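Local coordinates for 2L protein (Yaba-like disease virus, PDB 3IT8), which probably binds and neutralises host tumour necrosis factor, using a secreted glycoprotein scaffold that resembles MHC class I, at residues Lys4-Val9 against Ser92-Cys97; Leu29-Ser34 against Asn62-Asn67. All blocks are in the same frame, centred on the assembly; numbering follows the deposited sequence.

Contact 1: Lys4-Val9 against Ser92-Cys97; sequences KYNYTV and SLITGC. With NAG (2-acetamido-2-deoxy-beta-D-glucopyranose), chain M.
Tyr7 and Leu93 form a directly opposed antiparallel pair, their side chains side by side and rising from the same face of the sheet. Tyr7 CB and Leu93 CB are 4.0 Å apart, and Leu93 CD2 also leans on Tyr7 CD1. Two backbone hydrogen bonds frame this pair, and two more frame Tyr5 and Thr95, where Thr95 CG2 lies 3.6 Å from Tyr5 CB. The Tyr5 ring then leads off the strand, to where its hydroxyl hydrogen-bonds to that of Tyr170. On the reverse face, Asn6 has its CG anti to the backbone N (chi1 -179°), which carries the amide alongside Ile94, with OD1 3.4 Å from Ile94 CD1. Asn6 ND2 is bonded covalently to C1 of the N-linked NAG. Lys4, bent at chi3, hydrogen-bonds through NZ to the acetamido O7 of the sugar (2.9 Å), a second hold on the glycan. Farther along, Thr8 OG1 and Ser92 OG share a hydrogen bond of 2.9 Å. These strands occupy the middle of the eight-stranded sheet, flanked by strands 18-25 and 103-112; helices 61-82 and 148-174 pack on the Tyr5-Tyr7 face, whereas Lys4 and Ile94 touch Pro248 on the other.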
loop_
_atom_site.group_PDB
_atom_site.type_symbol
_atom_site.label_atom_id
_atom_site.label_comp_id
_atom_site.label_asym_id
_atom_site.label_seq_id
_atom_site.Cartn_x
_atom_site.Cartn_y
_atom_site.Cartn_z
ATOM N N LYS D 4 -6.118 5.989 36.729
ATOM C CA LYS D 4 -5.039 5.671 37.661
ATOM C C LYS D 4 -5.316 4.466 38.557
ATOM O O LYS D 4 -6.393 4.361 39.134
ATOM C CB LYS D 4 -4.737 6.893 38.539
ATOM C CG LYS D 4 -3.567 6.685 39.471
ATOM C CD LYS D 4 -3.255 7.908 40.324
ATOM C CE LYS D 4 -4.285 8.143 41.412
ATOM N NZ LYS D 4 -3.882 9.252 42.338
ATOM N N TYR D 5 -4.342 3.563 38.656
ATOM C CA TYR D 5 -4.422 2.375 39.509
ATOM C C TYR D 5 -3.386 2.528 40.630
ATOM O O TYR D 5 -2.213 2.816 40.369
ATOM C CB TYR D 5 -4.118 1.118 38.701
ATOM C CG TYR D 5 -5.246 0.657 37.805
ATOM C CD1 TYR D 5 -6.399 1.425 37.643
ATOM C CD2 TYR D 5 -5.159 -0.544 37.103
ATOM C CE1 TYR D 5 -7.441 1.010 36.797
ATOM C CE2 TYR D 5 -6.189 -0.966 36.251
ATOM C CZ TYR D 5 -7.322 -0.184 36.104
ATOM O OH TYR D 5 -8.323 -0.586 35.255
ATOM N N ASN D 6 -3.806 2.342 41.872
ATOM C CA ASN D 6 -2.913 2.498 43.020
ATOM C C ASN D 6 -3.012 1.274 43.919
ATOM O O ASN D 6 -4.065 1.002 44.482
ATOM C CB ASN D 6 -3.309 3.776 43.799
ATOM C CG ASN D 6 -2.423 4.060 45.014
ATOM O OD1 ASN D 6 -1.527 3.284 45.360
ATOM N ND2 ASN D 6 -2.707 5.194 45.659
ATOM N N TYR D 7 -1.929 0.520 44.023
ATOM C CA TYR D 7 -1.897 -0.640 44.899
ATOM C C TYR D 7 -0.980 -0.270 46.060
ATOM O O TYR D 7 0.144 0.184 45.835
ATOM C CB TYR D 7 -1.300 -1.865 44.207
ATOM C CG TYR D 7 -2.067 -2.389 43.027
ATOM C CD1 TYR D 7 -1.907 -1.827 41.766
ATOM C CD2 TYR D 7 -2.897 -3.500 43.152
ATOM C CE1 TYR D 7 -2.544 -2.365 40.651
ATOM C CE2 TYR D 7 -3.541 -4.042 42.050
ATOM C CZ TYR D 7 -3.354 -3.470 40.794
ATOM O OH TYR D 7 -3.945 -4.014 39.670
ATOM N N THR D 8 -1.434 -0.475 47.294
ATOM C CA THR D 8 -0.591 -0.138 48.426
ATOM C C THR D 8 -0.620 -1.107 49.602
ATOM O O THR D 8 -1.691 -1.417 50.124
ATOM C CB THR D 8 -0.954 1.252 48.961
ATOM O OG1 THR D 8 -0.955 2.196 47.882
ATOM C CG2 THR D 8 0.052 1.694 50.014
ATOM N N VAL D 9 0.547 -1.601 50.013
ATOM C CA VAL D 9 0.607 -2.449 51.198
ATOM C C VAL D 9 1.349 -1.619 52.272
ATOM O O VAL D 9 2.335 -0.927 51.979
ATOM C CB VAL D 9 1.331 -3.787 50.946
ATOM C CG1 VAL D 9 0.758 -4.444 49.725
ATOM C CG2 VAL D 9 2.802 -3.568 50.800
ATOM N N SER D 92 3.994 1.230 47.223
ATOM C CA SER D 92 2.899 1.487 46.290
ATOM C C SER D 92 3.246 1.223 44.827
ATOM O O SER D 92 4.354 1.531 44.361
ATOM C CB SER D 92 2.419 2.935 46.399
ATOM O OG SER D 92 1.808 3.197 47.639
ATOM N N LEU D 93 2.290 0.651 44.101
ATOM C CA LEU D 93 2.466 0.384 42.681
ATOM C C LEU D 93 1.528 1.340 41.951
ATOM O O LEU D 93 0.319 1.157 41.950
ATOM C CB LEU D 93 2.099 -1.051 42.346
ATOM C CG LEU D 93 2.158 -1.329 40.841
ATOM C CD1 LEU D 93 3.558 -1.048 40.343
ATOM C CD2 LEU D 93 1.751 -2.778 40.536
ATOM N N ILE D 94 2.088 2.378 41.346
ATOM C CA ILE D 94 1.292 3.377 40.641
ATOM C C ILE D 94 1.371 3.133 39.145
ATOM O O ILE D 94 2.442 3.177 38.551
ATOM C CB ILE D 94 1.813 4.804 40.931
ATOM C CG1 ILE D 94 1.858 5.050 42.437
ATOM C CG2 ILE D 94 0.915 5.834 40.275
ATOM C CD1 ILE D 94 0.557 4.811 43.123
ATOM N N THR D 95 0.234 2.865 38.526
ATOM C CA THR D 95 0.226 2.619 37.090
ATOM C C THR D 95 -1.063 3.186 36.512
ATOM O O THR D 95 -2.078 3.229 37.201
ATOM C CB THR D 95 0.333 1.109 36.794
ATOM O OG1 THR D 95 0.557 0.905 35.397
ATOM C CG2 THR D 95 -0.933 0.386 37.218
ATOM N N GLY D 96 -1.016 3.637 35.263
ATOM C CA GLY D 96 -2.188 4.225 34.642
ATOM C C GLY D 96 -1.827 4.977 33.374
ATOM O O GLY D 96 -0.693 4.891 32.893
ATOM N N CYS D 97 -2.776 5.709 32.815
ATOM C CA CYS D 97 -2.508 6.452 31.587
ATOM C C CYS D 97 -3.299 7.752 31.533
ATOM O O CYS D 97 -4.093 8.047 32.433
ATOM C CB CYS D 97 -2.836 5.609 30.351
ATOM S SG CYS D 97 -4.610 5.401 30.014
HETATM C C1 NAG M . -2.129 5.511 46.957
HETATM C C2 NAG M . -1.800 7.004 47.018
HETATM C C3 NAG M . -1.198 7.347 48.397
HETATM C C4 NAG M . -2.177 6.937 49.508
HETATM C C5 NAG M . -2.458 5.434 49.336
HETATM C C6 NAG M . -3.419 4.877 50.371
HETATM C C7 NAG M . -1.305 7.933 44.845
HETATM C C8 NAG M . -0.267 8.604 43.970
HETATM N N2 NAG M . -0.872 7.334 45.953
HETATM O O3 NAG M . -0.919 8.737 48.488
HETATM O O4 NAG M . -1.635 7.225 50.808
HETATM O O5 NAG M . -3.028 5.178 48.022
HETATM O O6 NAG M . -4.766 5.207 50.063
HETATM O O7 NAG M . -2.487 7.959 44.515
#

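Contact 2: Leu29-Ser34 against Asn62-Asn67; sequences LVTKIS and NDYNFN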
loop_
_atom_site.group_PDB
_atom_site.type_symbol
_atom_site.label_atom_id
_atom_site.label_comp_id
_atom_site.label_asym_id
_atom_site.label_seq_id
_atom_site.Cartn_x
_atom_site.Cartn_y
_atom_site.Cartn_z
ATOM N N LEU D 29 -13.720 7.948 42.028
ATOM C CA LEU D 29 -13.375 6.626 42.506
ATOM C C LEU D 29 -14.239 5.607 41.755
ATOM O O LEU D 29 -15.448 5.758 41.651
ATOM C CB LEU D 29 -13.616 6.528 44.010
ATOM C CG LEU D 29 -13.408 5.124 44.572
ATOM C CD1 LEU D 29 -11.956 4.690 44.329
ATOM C CD2 LEU D 29 -13.772 5.101 46.060
ATOM N N VAL D 30 -13.615 4.572 41.217
ATOM C CA VAL D 30 -14.354 3.556 40.492
ATOM C C VAL D 30 -14.393 2.236 41.259
ATOM O O VAL D 30 -15.415 1.549 41.274
ATOM C CB VAL D 30 -13.722 3.293 39.128
ATOM C CG1 VAL D 30 -14.481 2.198 38.403
ATOM C CG2 VAL D 30 -13.717 4.556 38.319
ATOM N N THR D 31 -13.276 1.883 41.892
ATOM C CA THR D 31 -13.186 0.645 42.645
ATOM C C THR D 31 -12.232 0.740 43.808
ATOM O O THR D 31 -11.170 1.347 43.691
ATOM C CB THR D 31 -12.679 -0.487 41.767
ATOM O OG1 THR D 31 -13.658 -0.792 40.781
ATOM C CG2 THR D 31 -12.409 -1.719 42.576
ATOM N N LYS D 32 -12.621 0.148 44.932
ATOM C CA LYS D 32 -11.751 0.094 46.091
ATOM C C LYS D 32 -11.709 -1.352 46.513
ATOM O O LYS D 32 -12.746 -2.021 46.573
ATOM C CB LYS D 32 -12.263 0.920 47.259
ATOM C CG LYS D 32 -11.358 0.784 48.471
ATOM C CD LYS D 32 -11.873 1.536 49.677
ATOM C CE LYS D 32 -10.965 1.323 50.866
ATOM N NZ LYS D 32 -11.512 1.961 52.092
ATOM N N ILE D 33 -10.506 -1.840 46.781
ATOM C CA ILE D 33 -10.319 -3.211 47.218
ATOM C C ILE D 33 -9.344 -3.219 48.382
ATOM O O ILE D 33 -8.364 -2.471 48.388
ATOM C CB ILE D 33 -9.763 -4.084 46.078
ATOM C CG1 ILE D 33 -10.833 -4.258 44.994
ATOM C CG2 ILE D 33 -9.298 -5.446 46.635
ATOM C CD1 ILE D 33 -10.309 -4.943 43.735
ATOM N N SER D 34 -9.622 -4.040 49.386
ATOM C CA SER D 34 -8.732 -4.132 50.535
ATOM C C SER D 34 -8.542 -5.588 50.935
ATOM O O SER D 34 -9.413 -6.429 50.703
ATOM C CB SER D 34 -9.273 -3.309 51.695
ATOM O OG SER D 34 -10.640 -3.574 51.878
ATOM N N ASN D 62 -9.746 -10.829 37.927
ATOM C CA ASN D 62 -9.359 -11.267 39.273
ATOM C C ASN D 62 -9.269 -10.048 40.164
ATOM O O ASN D 62 -8.292 -9.881 40.891
ATOM C CB ASN D 62 -7.990 -11.935 39.271
ATOM C CG ASN D 62 -7.833 -12.933 38.164
ATOM O OD1 ASN D 62 -8.733 -13.116 37.351
ATOM N ND2 ASN D 62 -6.681 -13.585 38.116
ATOM N N ASP D 63 -10.284 -9.195 40.104
ATOM C CA ASP D 63 -10.290 -7.984 40.896
ATOM C C ASP D 63 -8.933 -7.328 40.750
ATOM O O ASP D 63 -8.192 -7.198 41.727
ATOM C CB ASP D 63 -10.574 -8.298 42.360
ATOM C CG ASP D 63 -11.895 -8.998 42.546
ATOM O OD1 ASP D 63 -12.925 -8.448 42.100
ATOM O OD2 ASP D 63 -11.905 -10.101 43.131
ATOM N N TYR D 64 -8.608 -6.957 39.511
ATOM C CA TYR D 64 -7.357 -6.270 39.201
ATOM C C TYR D 64 -6.106 -7.013 39.653
ATOM O O TYR D 64 -5.115 -6.379 40.032
ATOM C CB TYR D 64 -7.353 -4.871 39.833
ATOM C CG TYR D 64 -8.569 -4.035 39.492
ATOM C CD1 TYR D 64 -9.830 -4.369 39.982
ATOM C CD2 TYR D 64 -8.459 -2.915 38.661
ATOM C CE1 TYR D 64 -10.948 -3.623 39.660
ATOM C CE2 TYR D 64 -9.568 -2.156 38.329
ATOM C CZ TYR D 64 -10.814 -2.514 38.833
ATOM O OH TYR D 64 -11.923 -1.755 38.514
ATOM N N ASN D 65 -6.144 -8.344 39.593
ATOM C CA ASN D 65 -5.013 -9.160 40.020
ATOM C C ASN D 65 -4.571 -8.727 41.413
ATOM O O ASN D 65 -3.374 -8.730 41.708
ATOM C CB ASN D 65 -3.845 -8.991 39.055
ATOM C CG ASN D 65 -4.177 -9.441 37.654
ATOM O OD1 ASN D 65 -3.990 -8.697 36.702
ATOM N ND2 ASN D 65 -4.660 -10.667 37.515
ATOM N N PHE D 66 -5.529 -8.350 42.267
ATOM C CA PHE D 66 -5.207 -7.891 43.617
ATOM C C PHE D 66 -4.436 -8.883 44.484
ATOM O O PHE D 66 -3.406 -8.534 45.060
ATOM C CB PHE D 66 -6.461 -7.478 44.375
ATOM C CG PHE D 66 -6.169 -6.896 45.711
ATOM C CD1 PHE D 66 -5.813 -5.567 45.839
ATOM C CD2 PHE D 66 -6.187 -7.689 46.842
ATOM C CE1 PHE D 66 -5.473 -5.031 47.083
ATOM C CE2 PHE D 66 -5.849 -7.163 48.094
ATOM C CZ PHE D 66 -5.493 -5.833 48.212
ATOM N N ASN D 67 -4.931 -10.109 44.593
ATOM C CA ASN D 67 -4.250 -11.096 45.410
ATOM C C ASN D 67 -2.818 -11.233 44.935
ATOM O O ASN D 67 -1.904 -11.286 45.754
ATOM C CB ASN D 67 -4.959 -12.448 45.340
ATOM C CG ASN D 67 -6.410 -12.362 45.761
ATOM O OD1 ASN D 67 -6.764 -11.576 46.628
ATOM N ND2 ASN D 67 -7.256 -13.180 45.158
#
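Ile33 marks the closest backbone approach of strand segment 29-34 to segment 62-67, its CA lying 7.8 Å from that of Phe66. The two axes run in broadly the same direction, crossing at -38° with 9.4 Å between them, a spacing bridged by side chains. Residues Asn62 to Asn65 are modelled with positive phi, and right-handed helical values are in place from Phe66; Asn62 and Asp63 are poorly ordered, so this detail deserves caution. In the strand, Val30 and Thr31 both face Asp23 as a classic beta bulge.

Ile33 carries most of the packing, with its two branches serving different partners. CG2 sits over the centre of the Phe66 ring as a CH-pi contact, 3.6 Å from the centroid and 14° off the ring normal, while the two side chains pass one another, pointing oppositely. The other branch is extended (chi2 172°), which carries Ile33 CD1 forward to Asp63 CB at 3.6 Å and obliquely onto the Tyr64 ring, 3.8 Å from Tyr64 CD1. Thr31 and Tyr64 approach from opposite directions: Thr31 CG2 touches Tyr64 CE1, and Thr31 OG1 lies 3.0 Å from Tyr64 OH, although the place of this threonine oxygen is less certain. The firmer anchor of the phenol is its hydrogen bond to Asp23 OD2. Phe66 also packs on Phe21 of strand 18-25, and Tyr64 on Tyr170 of helix 148-174.

The start of helix 61-82 is thus seated near one margin of the sheet, on strand 28-36 and its neighbours 41-47 and 18-25. Two helices, 61-82 and 148-174, lying on one face of an eight-stranded antiparallel sheet form the platform architecture of MHC class I, consistent with the MHC-like family of this N-terminal domain.

Contact 1 ties together the two central strands of the platform sheet, and contact 2 seats the beginning of helix 61-82 toward one side of that sheet; their centres are 11 Å apart. They meet directly, since Tyr7 OH lies 2.7 Å from Tyr64 O, a probable hydrogen bond, and Tyr5 OH packs 3.7 Å from Tyr64 CE2. Phe21, on the intervening strand 18-25, touches Tyr5, Tyr7, Tyr64 and Phe66, merging both contacts into one aromatic layer between sheet and helices. The glycan on Asn6 projects from the opposite face of the sheet and thus takes no part in this layer.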